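Local atomic coordinates of germination protein YpeB (Bacillus megaterium QM B1551, PDB entry 5BOI), a protein that takes part in the germination of Bacillus spores, this chain being its C-terminal PepSY-containing domain, which probably acts as an inhibitory module. Residues L200-R214 with I217-L230. Numbering follows the deposited sequence.
Sequences LCYEFLGTIKNDTYR and INADTGFEEKVEKL
Backbone bonding shows that Tyr202 and Ile217 form an antiparallel hydrogen-bonded pair: Tyr202 N to Ile217 O and Ile217 N to Tyr202 O are both 2.8 Å. The pairing ends with Ala219 N donating to Leu200 O, which also accepts from a water shared with Asn218 OD1. On the following hairpin, Arg214 and Glu228 pair reciprocally through their backbones.

Among charged groups, Arg214 and Glu228 run side by side, and Arg214 NH1 reaches Glu228 OE1 at 3.3 Å, on the syn side but 31° out of the carboxylate plane, a tilted salt bridge with the planes 55° apart. Arg214 NE makes a weak one to Glu203 OE2, so the guanidinium is held mainly by Ala107 O, to which NH2 donates. Asn218 OD1 accepts from Asp220 N (an Asx turn) and Thr221 N (an Asx motif), and Asn218 ND2 binds Glu225 OE2 at 2.6 Å, tying both ends of the 219-223 connection.

Among apolar contacts, Tyr213 CG lies anti to its carbonyl carbon (chi1 -73°), which lays the ring obliquely across Lys229, with Lys229 CG over one face and Lys229 CB 3.6 Å from Tyr213 CE2. Ile208 CD1 lies over the opposite face, toward the rim. With an alanine here, Lys229 CG and Ile208 CD1 would probably each lose the face they pack on. Leu230 CD1 presses on Leu205 CD1 at 3.5 Å, tighter than usual, and lies over one guanidinium face of Arg214.

Strand 211-218 thus lies between strands 198-208 and 224-230 in an antiparallel meander; strand 182-192 pairs with the far edge of 198-208, and helix 170-175 packs on Tyr202 and Phe204.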
loop_
_atom_site.group_PDB
_atom_site.type_symbol
_atom_site.label_atom_id
_atom_site.label_comp_id
_atom_site.label_asym_id
_atom_site.label_seq_id
_atom_site.Cartn_x
_atom_site.Cartn_y
_atom_site.Cartn_z
ATOM N N LEU A 200 18.670 -7.402 0.959
ATOM C CA LEU A 200 18.551 -6.801 2.291
ATOM C C LEU A 200 19.373 -5.519 2.367
ATOM O O LEU A 200 20.550 -5.519 1.997
ATOM C CB LEU A 200 19.014 -7.779 3.381
ATOM C CG LEU A 200 18.856 -7.330 4.838
ATOM C CD1 LEU A 200 17.384 -7.215 5.254
ATOM C CD2 LEU A 200 19.607 -8.280 5.794
ATOM N N CYS A 201 18.759 -4.444 2.864
ATOM C CA CYS A 201 19.403 -3.126 2.961
ATOM C C CYS A 201 19.194 -2.449 4.304
ATOM O O CYS A 201 18.197 -2.686 4.976
ATOM C CB CYS A 201 18.861 -2.162 1.895
ATOM S SG CYS A 201 19.040 -2.673 0.188
ATOM N N TYR A 202 20.103 -1.557 4.680
ATOM C CA TYR A 202 19.775 -0.583 5.726
ATOM C C TYR A 202 19.099 0.585 5.030
ATOM O O TYR A 202 19.645 1.115 4.055
ATOM C CB TYR A 202 21.024 -0.088 6.441
ATOM C CG TYR A 202 21.681 -1.153 7.282
ATOM C CD1 TYR A 202 21.209 -1.420 8.547
ATOM C CD2 TYR A 202 22.765 -1.886 6.798
ATOM C CE1 TYR A 202 21.790 -2.417 9.334
ATOM C CE2 TYR A 202 23.384 -2.872 7.575
ATOM C CZ TYR A 202 22.876 -3.139 8.852
ATOM O OH TYR A 202 23.450 -4.120 9.652
ATOM N N GLU A 203 17.927 0.970 5.520
ATOM C CA GLU A 203 17.183 2.093 4.971
ATOM C C GLU A 203 17.392 3.304 5.869
ATOM O O GLU A 203 17.208 3.216 7.078
ATOM C CB GLU A 203 15.692 1.754 4.878
ATOM C CG GLU A 203 14.821 2.934 4.492
ATOM C CD GLU A 203 13.442 2.838 5.104
ATOM O OE1 GLU A 203 12.856 1.734 5.056
ATOM O OE2 GLU A 203 12.950 3.858 5.631
ATOM N N PHE A 204 17.779 4.431 5.284
ATOM C CA PHE A 204 17.964 5.664 6.028
ATOM C C PHE A 204 16.981 6.722 5.543
ATOM O O PHE A 204 16.846 6.951 4.334
ATOM C CB PHE A 204 19.405 6.182 5.866
ATOM C CG PHE A 204 20.465 5.263 6.452
ATOM C CD1 PHE A 204 20.814 5.363 7.794
ATOM C CD2 PHE A 204 21.099 4.305 5.661
ATOM C CE1 PHE A 204 21.788 4.524 8.357
ATOM C CE2 PHE A 204 22.068 3.478 6.184
ATOM C CZ PHE A 204 22.420 3.578 7.550
ATOM N N LEU A 205 16.314 7.374 6.487
ATOM C CA LEU A 205 15.458 8.512 6.188
ATOM C C LEU A 205 16.170 9.752 6.709
ATOM O O LEU A 205 16.544 9.812 7.886
ATOM C CB LEU A 205 14.094 8.324 6.848
ATOM C CG LEU A 205 12.896 9.239 6.601
ATOM C CD1 LEU A 205 12.690 9.477 5.134
ATOM C CD2 LEU A 205 11.669 8.565 7.199
ATOM N N GLY A 206 16.385 10.736 5.843
ATOM C CA GLY A 206 17.124 11.916 6.250
ATOM C C GLY A 206 16.870 13.103 5.342
ATOM O O GLY A 206 16.044 13.041 4.429
ATOM N N THR A 207 17.570 14.199 5.603
ATOM C CA THR A 207 17.403 15.389 4.778
ATOM C C THR A 207 18.717 15.762 4.132
ATOM O O THR A 207 19.770 15.735 4.773
ATOM C CB THR A 207 16.876 16.575 5.592
ATOM O OG1 THR A 207 17.860 16.964 6.555
ATOM C CG2 THR A 207 15.587 16.199 6.310
ATOM N N ILE A 208 18.653 16.077 2.846
ATOM C CA ILE A 208 19.791 16.635 2.139
ATOM C C ILE A 208 19.397 18.042 1.719
ATOM O O ILE A 208 18.590 18.205 0.808
ATOM C CB ILE A 208 20.182 15.812 0.896
ATOM C CG1 ILE A 208 20.235 14.317 1.205
ATOM C CG2 ILE A 208 21.520 16.278 0.363
ATOM C CD1 ILE A 208 20.452 13.456 -0.023
ATOM N N LYS A 209 19.938 19.043 2.408
ATOM C CA LYS A 209 19.624 20.443 2.135
ATOM C C LYS A 209 18.116 20.691 2.042
ATOM O O LYS A 209 17.613 21.081 0.987
ATOM C CB LYS A 209 20.320 20.895 0.860
ATOM N N ASN A 210 17.417 20.418 3.145
ATOM C CA ASN A 210 15.980 20.690 3.326
ATOM C C ASN A 210 15.027 19.734 2.598
ATOM O O ASN A 210 13.856 19.639 2.965
ATOM C CB ASN A 210 15.660 22.132 2.923
ATOM C CG ASN A 210 16.035 23.127 4.002
ATOM O OD1 ASN A 210 16.856 22.832 4.871
ATOM N ND2 ASN A 210 15.439 24.315 3.950
ATOM N N ASP A 211 15.518 19.018 1.589
ATOM C CA ASP A 211 14.709 18.007 0.915
ATOM C C ASP A 211 14.831 16.696 1.686
ATOM O O ASP A 211 15.910 16.367 2.166
ATOM C CB ASP A 211 15.166 17.794 -0.527
ATOM C CG ASP A 211 14.520 18.756 -1.506
ATOM O OD1 ASP A 211 13.458 19.345 -1.188
ATOM O OD2 ASP A 211 15.092 18.920 -2.605
ATOM N N THR A 212 13.735 15.952 1.786
ATOM C CA THR A 212 13.763 14.656 2.451
ATOM C C THR A 212 14.014 13.498 1.484
ATOM O O THR A 212 13.374 13.392 0.434
ATOM C CB THR A 212 12.452 14.421 3.208
ATOM O OG1 THR A 212 12.278 15.476 4.159
ATOM C CG2 THR A 212 12.479 13.084 3.928
ATOM N N TYR A 213 14.945 12.625 1.863
ATOM C CA TYR A 213 15.345 11.479 1.048
ATOM C C TYR A 213 15.267 10.165 1.801
ATOM O O TYR A 213 15.535 10.127 2.996
ATOM C CB TYR A 213 16.777 11.643 0.558
ATOM C CG TYR A 213 16.891 12.680 -0.530
ATOM C CD1 TYR A 213 17.039 14.020 -0.212
ATOM C CD2 TYR A 213 16.804 12.322 -1.869
ATOM C CE1 TYR A 213 17.137 14.977 -1.190
ATOM C CE2 TYR A 213 16.885 13.282 -2.862
ATOM C CZ TYR A 213 17.051 14.608 -2.513
ATOM O OH TYR A 213 17.140 15.573 -3.495
ATOM N N ARG A 214 14.901 9.101 1.092
ATOM C CA ARG A 214 15.121 7.755 1.598
ATOM C C ARG A 214 16.278 7.155 0.812
ATOM O O ARG A 214 16.287 7.178 -0.436
ATOM C CB ARG A 214 13.873 6.884 1.457
ATOM C CG ARG A 214 13.968 5.526 2.179
ATOM C CD ARG A 214 12.660 4.747 1.961
ATOM N NE ARG A 214 11.595 5.245 2.824
ATOM C CZ ARG A 214 10.395 5.649 2.413
ATOM N NH1 ARG A 214 10.063 5.635 1.119
ATOM N NH2 ARG A 214 9.518 6.057 3.319
ATOM N N ILE A 217 21.061 1.312 1.602
ATOM C CA ILE A 217 22.459 0.848 1.524
ATOM C C ILE A 217 22.489 -0.682 1.653
ATOM O O ILE A 217 21.964 -1.239 2.620
ATOM C CB ILE A 217 23.330 1.479 2.634
ATOM C CG1 ILE A 217 23.408 3.001 2.497
ATOM C CG2 ILE A 217 24.757 0.876 2.675
ATOM C CD1 ILE A 217 23.924 3.492 1.171
ATOM N N ASN A 218 23.071 -1.361 0.664
ATOM C CA ASN A 218 23.140 -2.823 0.666
ATOM C C ASN A 218 23.780 -3.339 1.971
ATOM O O ASN A 218 24.849 -2.870 2.361
ATOM C CB ASN A 218 23.941 -3.320 -0.559
ATOM C CG ASN A 218 23.885 -4.841 -0.713
ATOM O OD1 ASN A 218 24.410 -5.587 0.116
ATOM N ND2 ASN A 218 23.237 -5.300 -1.777
ATOM N N ALA A 219 23.121 -4.276 2.659
ATOM C CA ALA A 219 23.575 -4.724 3.999
ATOM C C ALA A 219 24.743 -5.709 3.938
ATOM O O ALA A 219 25.249 -6.119 4.990
ATOM C CB ALA A 219 22.423 -5.354 4.769
ATOM N N ASP A 220 25.142 -6.104 2.725
ATOM C CA ASP A 220 26.317 -6.984 2.544
ATOM C C ASP A 220 27.517 -6.224 2.008
ATOM O O ASP A 220 28.641 -6.463 2.437
ATOM C CB ASP A 220 25.982 -8.154 1.604
ATOM C CG ASP A 220 25.011 -9.162 2.239
ATOM O OD1 ASP A 220 24.758 -9.068 3.460
ATOM O OD2 ASP A 220 24.499 -10.045 1.515
ATOM N N THR A 221 27.286 -5.320 1.048
ATOM C CA THR A 221 28.390 -4.616 0.388
ATOM C C THR A 221 28.608 -3.180 0.866
ATOM O O THR A 221 29.663 -2.585 0.627
ATOM C CB THR A 221 28.166 -4.528 -1.156
ATOM O OG1 THR A 221 26.967 -3.783 -1.425
ATOM C CG2 THR A 221 28.064 -5.899 -1.798
ATOM N N GLY A 222 27.563 -2.577 1.427
ATOM C CA GLY A 222 27.607 -1.154 1.704
ATOM C C GLY A 222 27.395 -0.228 0.504
ATOM O O GLY A 222 27.527 0.983 0.651
ATOM N N PHE A 223 27.044 -0.766 -0.664
ATOM C CA PHE A 223 26.839 0.060 -1.848
ATOM C C PHE A 223 25.393 0.585 -1.868
ATOM O O PHE A 223 24.486 -0.065 -1.357
ATOM C CB PHE A 223 27.104 -0.708 -3.150
ATOM C CG PHE A 223 28.498 -1.312 -3.241
ATOM C CD1 PHE A 223 29.579 -0.689 -2.635
ATOM C CD2 PHE A 223 28.715 -2.489 -3.955
ATOM C CE1 PHE A 223 30.875 -1.252 -2.724
ATOM C CE2 PHE A 223 30.022 -3.061 -4.046
ATOM C CZ PHE A 223 31.082 -2.426 -3.428
ATOM N N GLU A 224 25.170 1.714 -2.530
ATOM C CA GLU A 224 23.786 2.162 -2.689
ATOM C C GLU A 224 22.943 1.205 -3.532
ATOM O O GLU A 224 23.417 0.646 -4.510
ATOM C CB GLU A 224 23.745 3.546 -3.315
ATOM C CG GLU A 224 24.309 4.603 -2.429
ATOM C CD GLU A 224 24.618 5.855 -3.199
ATOM O OE1 GLU A 224 25.582 5.834 -3.996
ATOM O OE2 GLU A 224 23.894 6.845 -3.017
ATOM N N GLU A 225 21.673 1.055 -3.181
ATOM C CA GLU A 225 20.745 0.284 -4.012
ATOM C C GLU A 225 19.585 1.116 -4.533
ATOM O O GLU A 225 18.949 0.768 -5.526
ATOM C CB GLU A 225 20.205 -0.889 -3.204
ATOM C CG GLU A 225 21.289 -1.943 -2.892
ATOM C CD GLU A 225 21.652 -2.857 -4.053
ATOM O OE1 GLU A 225 21.125 -2.699 -5.190
ATOM O OE2 GLU A 225 22.471 -3.774 -3.803
ATOM N N LYS A 226 19.284 2.195 -3.825
ATOM C CA LYS A 226 18.173 3.075 -4.217
ATOM C C LYS A 226 18.275 4.367 -3.451
ATOM O O LYS A 226 18.581 4.380 -2.234
ATOM C CB LYS A 226 16.804 2.422 -3.946
ATOM C CG LYS A 226 15.577 3.363 -4.211
ATOM C CD LYS A 226 14.256 2.635 -4.003
ATOM C CE LYS A 226 13.059 3.508 -4.446
ATOM N NZ LYS A 226 11.817 2.693 -4.374
ATOM N N VAL A 227 18.043 5.453 -4.176
ATOM C CA VAL A 227 17.938 6.777 -3.589
ATOM C C VAL A 227 16.662 7.456 -4.076
ATOM O O VAL A 227 16.404 7.587 -5.290
ATOM C CB VAL A 227 19.156 7.655 -3.934
ATOM C CG1 VAL A 227 18.921 9.088 -3.397
ATOM C CG2 VAL A 227 20.435 7.025 -3.366
ATOM N N GLU A 228 15.866 7.944 -3.138
ATOM C CA GLU A 228 14.551 8.441 -3.498
ATOM C C GLU A 228 14.190 9.750 -2.776
ATOM O O GLU A 228 14.189 9.822 -1.537
ATOM C CB GLU A 228 13.539 7.348 -3.169
ATOM C CG GLU A 228 12.143 7.748 -3.359
ATOM C CD GLU A 228 11.200 6.923 -2.522
ATOM O OE1 GLU A 228 11.631 6.017 -1.752
ATOM O OE2 GLU A 228 10.012 7.232 -2.643
ATOM N N LYS A 229 13.904 10.802 -3.526
ATOM C CA LYS A 229 13.351 12.003 -2.896
ATOM C C LYS A 229 11.898 11.805 -2.445
ATOM O O LYS A 229 11.057 11.279 -3.195
ATOM C CB LYS A 229 13.412 13.211 -3.845
ATOM C CG LYS A 229 12.864 14.481 -3.220
ATOM C CD LYS A 229 13.306 15.738 -3.979
ATOM C CE LYS A 229 12.884 15.674 -5.440
ATOM N NZ LYS A 229 12.626 17.028 -6.005
ATOM N N LEU A 230 11.591 12.238 -1.224
ATOM C CA LEU A 230 10.211 12.207 -0.764
ATOM C C LEU A 230 9.596 13.616 -0.820
ATOM O O LEU A 230 10.302 14.613 -0.780
ATOM C CB LEU A 230 10.129 11.649 0.659
ATOM C CG LEU A 230 10.916 10.366 0.951
ATOM C CD1 LEU A 230 10.596 9.865 2.360
ATOM C CD2 LEU A 230 10.619 9.280 -0.067
HETATM O O HOH W 1 22.360 -7.640 1.062
#